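Local coordinates for rhamnose ABC transporter, periplasmic rhamnose-binding protein (PDB 4KVF) that probably binds a sugar, likely rhamnose, outside the cell membrane and delivers it to an ABC transporter for uptake, at residues T144-G147 against I148-L152; A82-Q85 against V86-I89. All coordinates share one frame; numbering follows the deposited sequence.

Interaction 1: residues T144-G147 against I148-L152; sequences TTQG and IGESL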
ATOM      1  N   THR A 144      -1.076  -7.610  -0.071  1.00 23.09           N
ATOM      2  CA  THR A 144      -0.647  -8.458  -1.179  1.00 25.38           C
ATOM      3  C   THR A 144      -1.488  -8.168  -2.414  1.00 23.56           C
ATOM      4  O   THR A 144      -2.573  -7.593  -2.324  1.00 24.73           O
ATOM      5  CB  THR A 144      -0.766  -9.953  -0.861  1.00 24.93           C
ATOM      6  OG1 THR A 144      -2.123 -10.277  -0.553  1.00 27.19           O
ATOM      7  CG2 THR A 144       0.132 -10.330   0.321  1.00 29.85           C
ATOM      8  N   THR A 145      -0.993  -8.577  -3.576  1.00 24.56           N
ATOM      9  CA  THR A 145      -1.794  -8.395  -4.772  1.00 23.89           C
ATOM     10  C   THR A 145      -3.041  -9.277  -4.697  1.00 23.41           C
ATOM     11  O   THR A 145      -4.105  -8.895  -5.184  1.00 23.16           O
ATOM     12  CB  THR A 145      -1.011  -8.675  -6.056  1.00 22.99           C
ATOM     13  OG1 THR A 145      -0.521 -10.018  -6.028  1.00 27.38           O
ATOM     14  CG2 THR A 145       0.153  -7.714  -6.186  1.00 24.72           C
ATOM     15  N   GLN A 146      -2.911 -10.445  -4.069  1.00 20.89           N
ATOM     16  CA  GLN A 146      -4.058 -11.321  -3.846  1.00 23.24           C
ATOM     17  C   GLN A 146      -5.072 -10.598  -2.974  1.00 24.45           C
ATOM     18  O   GLN A 146      -6.280 -10.601  -3.261  1.00 25.83           O
ATOM     19  CB  GLN A 146      -3.626 -12.625  -3.161  1.00 24.64           C
ATOM     20  CG  GLN A 146      -4.752 -13.611  -2.939  1.00 29.48           C
ATOM     21  CD  GLN A 146      -5.393 -14.065  -4.239  1.00 37.27           C
ATOM     22  OE1 GLN A 146      -4.727 -14.186  -5.271  1.00 34.22           O
ATOM     23  NE2 GLN A 146      -6.696 -14.318  -4.194  1.00 32.20           N
ATOM     24  N   GLY A 147      -4.576  -9.988  -1.900  1.00 23.22           N
ATOM     25  CA  GLY A 147      -5.449  -9.285  -0.968  1.00 26.25           C
ATOM     26  C   GLY A 147      -6.206  -8.169  -1.660  1.00 23.82           C
ATOM     27  O   GLY A 147      -7.415  -7.984  -1.468  1.00 27.40           O
ATOM     28  N   ILE A 148      -5.490  -7.423  -2.491  1.00 22.68           N
ATOM     29  CA  ILE A 148      -6.075  -6.271  -3.159  1.00 23.87           C
ATOM     30  C   ILE A 148      -7.114  -6.750  -4.173  1.00 23.59           C
ATOM     31  O   ILE A 148      -8.248  -6.274  -4.196  1.00 21.51           O
ATOM     32  CB  ILE A 148      -4.978  -5.401  -3.817  1.00 23.00           C
ATOM     33  CG1 ILE A 148      -4.170  -4.697  -2.724  1.00 25.26           C
ATOM     34  CG2 ILE A 148      -5.589  -4.341  -4.725  1.00 22.94           C
ATOM     35  CD1 ILE A 148      -2.892  -4.052  -3.213  1.00 28.60           C
ATOM     36  N   GLY A 149      -6.744  -7.725  -4.994  1.00 25.35           N
ATOM     37  CA  GLY A 149      -7.658  -8.240  -6.003  1.00 23.21           C
ATOM     38  C   GLY A 149      -8.919  -8.873  -5.441  1.00 26.80           C
ATOM     39  O   GLY A 149     -10.020  -8.701  -5.994  1.00 26.47           O
ATOM     40  N   GLU A 150      -8.766  -9.610  -4.341  1.00 26.65           N
ATOM     41  CA  GLU A 150      -9.913 -10.206  -3.658  1.00 28.21           C
ATOM     42  C   GLU A 150     -10.849  -9.126  -3.147  1.00 23.77           C
ATOM     43  O   GLU A 150     -12.072  -9.225  -3.300  1.00 29.99           O
ATOM     44  CB  GLU A 150      -9.471 -11.086  -2.481  1.00 32.73           C
ATOM     45  CG  GLU A 150      -9.049 -12.475  -2.876  1.00 44.72           C
ATOM     46  CD  GLU A 150      -8.470 -13.241  -1.709  1.00 45.72           C
ATOM     47  OE1 GLU A 150      -8.117 -14.426  -1.888  1.00 54.95           O
ATOM     48  OE2 GLU A 150      -8.357 -12.648  -0.616  1.00 50.23           O
ATOM     49  N   SER A 151     -10.266  -8.101  -2.533  1.00 24.48           N
ATOM     50  CA  SER A 151     -11.054  -7.019  -1.958  1.00 24.47           C
ATOM     51  C   SER A 151     -11.839  -6.284  -3.037  1.00 27.88           C
ATOM     52  O   SER A 151     -13.010  -5.961  -2.855  1.00 29.44           O
ATOM     53  CB  SER A 151     -10.144  -6.041  -1.220  1.00 25.87           C
ATOM     54  OG  SER A 151     -10.885  -4.904  -0.818  1.00 33.48           O
ATOM     55  N   LEU A 152     -11.189  -6.037  -4.171  1.00 24.70           N
ATOM     56  CA  LEU A 152     -11.858  -5.338  -5.266  1.00 23.69           C
ATOM     57  C   LEU A 152     -13.056  -6.145  -5.763  1.00 25.60           C
ATOM     58  O   LEU A 152     -14.150  -5.606  -5.947  1.00 25.73           O
ATOM     59  CB  LEU A 152     -10.866  -5.044  -6.408  1.00 24.12           C
ATOM     60  CG  LEU A 152      -9.771  -4.025  -6.050  1.00 26.43           C
ATOM     61  CD1 LEU A 152      -8.690  -3.990  -7.122  1.00 26.59           C
ATOM     62  CD2 LEU A 152     -10.362  -2.631  -5.854  1.00 26.90           C
TER
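Gln146 NE2 is gripped by two carboxylates: Glu150 OE1, one helical turn on, at 2.7 Å, and more weakly OE2 of Glu188 on helix 176-189. The bond to Glu150 is nearly straight (166° at the hydrogen) and leaves close to the plane of the Gln146 amide, yet it reaches OE1 from above the carboxylate plane, the two flat groups standing 80° apart. Gln146 gets its amide there by a bend: CG lies anti to the backbone N (chi1 -178°), and a turn at chi2 swings the end back toward Glu150. The carboxylate arrives differently, on a chain extended beyond CG, and Glu150 CG lies 3.3 Å from Gln146 NE2.

Beneath this bridge the first turn of helix 145-159 closes. Thr144 is its N-cap, with OG1 accepting from Gly147 N at 2.8 Å, and the i to i+4 ladder starts at once: Ile148 N bonds to Thr144 O at 2.9 Å, and Gly149, Glu150 and Ser151 follow. On another side of the helix, Ile148 is buried; its CG1 sits 3.3 Å from Thr144 O, and its side chain packs on Trp181 and Leu258.

The helix follows strand 138-141 of one sheet and packs on helix 176-189, which follows strand 164-170 of the other, as the chain passes between the two lobes of this periplasmic-binding-protein fold. With Glu150 and Glu188 both drawn to a single amide nitrogen, the glutamine probably eases the repulsion between two like charges and ties the two helices together.

Interaction 2: residues A82-Q85 against V86-I89; sequences ASSQ and VSYI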
ATOM      1  N   ALA A  82      17.836  15.489  -7.330  1.00 72.91           N
ATOM      2  CA  ALA A  82      18.269  14.492  -8.296  1.00 69.18           C
ATOM      3  C   ALA A  82      19.233  13.537  -7.609  1.00 57.17           C
ATOM      4  O   ALA A  82      19.943  12.772  -8.265  1.00 62.86           O
ATOM      5  CB  ALA A  82      18.928  15.151  -9.489  1.00 70.82           C
ATOM      6  N   SER A  83      19.264  13.603  -6.282  1.00 45.07           N
ATOM      7  CA  SER A  83      20.130  12.730  -5.499  1.00 43.97           C
ATOM      8  C   SER A  83      19.595  11.312  -5.526  1.00 42.82           C
ATOM      9  O   SER A  83      18.381  11.091  -5.460  1.00 45.31           O
ATOM     10  CB  SER A  83      20.240  13.216  -4.050  1.00 45.39           C
ATOM     11  OG  SER A  83      21.062  14.370  -3.962  1.00 51.92           O
ATOM     12  N   SER A  84      20.507  10.351  -5.608  1.00 45.16           N
ATOM     13  CA  SER A  84      20.154   8.936  -5.574  1.00 36.20           C
ATOM     14  C   SER A  84      19.832   8.462  -4.162  1.00 39.36           C
ATOM     15  O   SER A  84      20.312   9.014  -3.175  1.00 34.46           O
ATOM     16  CB  SER A  84      21.322   8.111  -6.097  1.00 44.60           C
ATOM     17  OG  SER A  84      22.419   8.198  -5.202  1.00 43.92           O
ATOM     18  N   GLN A  85      19.038   7.407  -4.057  1.00 28.50           N
ATOM     19  CA  GLN A  85      18.801   6.806  -2.760  1.00 27.80           C
ATOM     20  C   GLN A  85      20.080   6.242  -2.165  1.00 28.55           C
ATOM     21  O   GLN A  85      20.229   6.182  -0.954  1.00 27.11           O
ATOM     22  CB  GLN A  85      17.756   5.704  -2.865  1.00 31.65           C
ATOM     23  CG  GLN A  85      16.352   6.232  -3.021  1.00 35.84           C
ATOM     24  CD  GLN A  85      15.341   5.134  -2.880  1.00 37.20           C
ATOM     25  OE1 GLN A  85      15.465   4.090  -3.522  1.00 32.07           O
ATOM     26  NE2 GLN A  85      14.353   5.338  -2.009  1.00 28.86           N
ATOM     27  N   VAL A  86      21.007   5.828  -3.023  1.00 29.42           N
ATOM     28  CA  VAL A  86      22.281   5.287  -2.551  1.00 30.39           C
ATOM     29  C   VAL A  86      23.042   6.307  -1.679  1.00 29.15           C
ATOM     30  O   VAL A  86      23.609   5.940  -0.643  1.00 27.54           O
ATOM     31  CB  VAL A  86      23.125   4.783  -3.747  1.00 32.41           C
ATOM     32  CG1 VAL A  86      24.547   4.404  -3.323  1.00 33.34           C
ATOM     33  CG2 VAL A  86      22.417   3.597  -4.387  1.00 31.82           C
ATOM     34  N   SER A  87      23.013   7.580  -2.073  1.00 31.79           N
ATOM     35  CA  SER A  87      23.717   8.626  -1.321  1.00 30.67           C
ATOM     36  C   SER A  87      23.156   8.704   0.096  1.00 31.25           C
ATOM     37  O   SER A  87      23.902   8.844   1.072  1.00 32.61           O
ATOM     38  CB  SER A  87      23.612   9.986  -2.024  1.00 40.32           C
ATOM     39  OG  SER A  87      22.263  10.424  -2.086  1.00 48.22           O
ATOM     40  N   TYR A  88      21.840   8.574   0.211  1.00 27.41           N
ATOM     41  CA  TYR A  88      21.199   8.601   1.525  1.00 27.05           C
ATOM     42  C   TYR A  88      21.507   7.355   2.348  1.00 29.15           C
ATOM     43  O   TYR A  88      21.760   7.446   3.543  1.00 27.45           O
ATOM     44  CB  TYR A  88      19.681   8.821   1.400  1.00 30.09           C
ATOM     45  CG  TYR A  88      19.322  10.190   0.858  1.00 30.08           C
ATOM     46  CD1 TYR A  88      19.341  11.314   1.679  1.00 32.50           C
ATOM     47  CD2 TYR A  88      18.994  10.367  -0.480  1.00 31.36           C
ATOM     48  CE1 TYR A  88      19.027  12.572   1.181  1.00 33.14           C
ATOM     49  CE2 TYR A  88      18.688  11.632  -0.990  1.00 35.10           C
ATOM     50  CZ  TYR A  88      18.703  12.722  -0.153  1.00 39.73           C
ATOM     51  OH  TYR A  88      18.391  13.961  -0.654  1.00 45.33           O
ATOM     52  N   ILE A  89      21.485   6.187   1.717  1.00 23.35           N
ATOM     53  CA  ILE A  89      21.794   4.950   2.432  1.00 22.69           C
ATOM     54  C   ILE A  89      23.226   5.011   2.991  1.00 27.06           C
ATOM     55  O   ILE A  89      23.489   4.607   4.126  1.00 27.87           O
ATOM     56  CB  ILE A  89      21.657   3.726   1.510  1.00 25.39           C
ATOM     57  CG1 ILE A  89      20.182   3.520   1.136  1.00 25.67           C
ATOM     58  CG2 ILE A  89      22.247   2.462   2.202  1.00 23.10           C
ATOM     59  CD1 ILE A  89      19.976   2.592  -0.054  1.00 25.00           C
TER
HETATM   60  O   HOH W   1      21.346  14.875  -1.134  1.00 49.46           O
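Ser84 N-caps helix 85-94: its OG accepts from Ser87 N at 3.2 Å, so the hydroxyl supplies the acceptor that a preceding turn's carbonyl would give. Ser87 answers with its own hydroxyl. Placed between its backbone N and carbonyl carbon (chi1 63°), OG donates to Ser84 O at 2.6 Å, in the carbonyl plane, while Ser87 N adds a weak bond to that same oxygen. With an alanine here in place of Ser87, the hydroxyl donor is gone and Ser84 O is likely to be left with just the weak bond from the backbone N among these hydrogen bonds. Tyr88 CD2 also lies 3.3 Å from Ser84 O, and Ser83 CB rests 3.8 Å from Tyr88 CE2.

Further out, Ile89 N closes the first regular turn on Gln85 O at 3.0 Å, and the Ile89 side chain packs on Leu45 of strand 41-45 and Leu114 of helix 111-119. The Gln85 amide bonds through NE2 to Ala103 O and through OE1 to Asn105 N, which fixes the helix start to the loop beyond strand 99-102. Outermost, one water joins the loop to the ring, 2.9 Å from Ser83 OG and 3.1 Å from Tyr88 OH.

Both contacts are helix starts capped by a hydroxyl that accepts from the backbone N three residues on, but they sit on opposite sides of the chain's centre, with nearest atoms about 20 Å apart and no element in common. Interaction 1 lies closer to the middle, where the chain passes between the lobes, and adds an amide-to-carboxylate bond along its helix, whose amide also reaches helix 176-189 weakly. Interaction 2 is more peripheral, where the exposed loop after strand 71-74 runs into helix 85-94. There the polar bonds are uncharged, between serine hydroxyls, backbone and a water, while buried Gln85 and Ile89 anchor the turn inward.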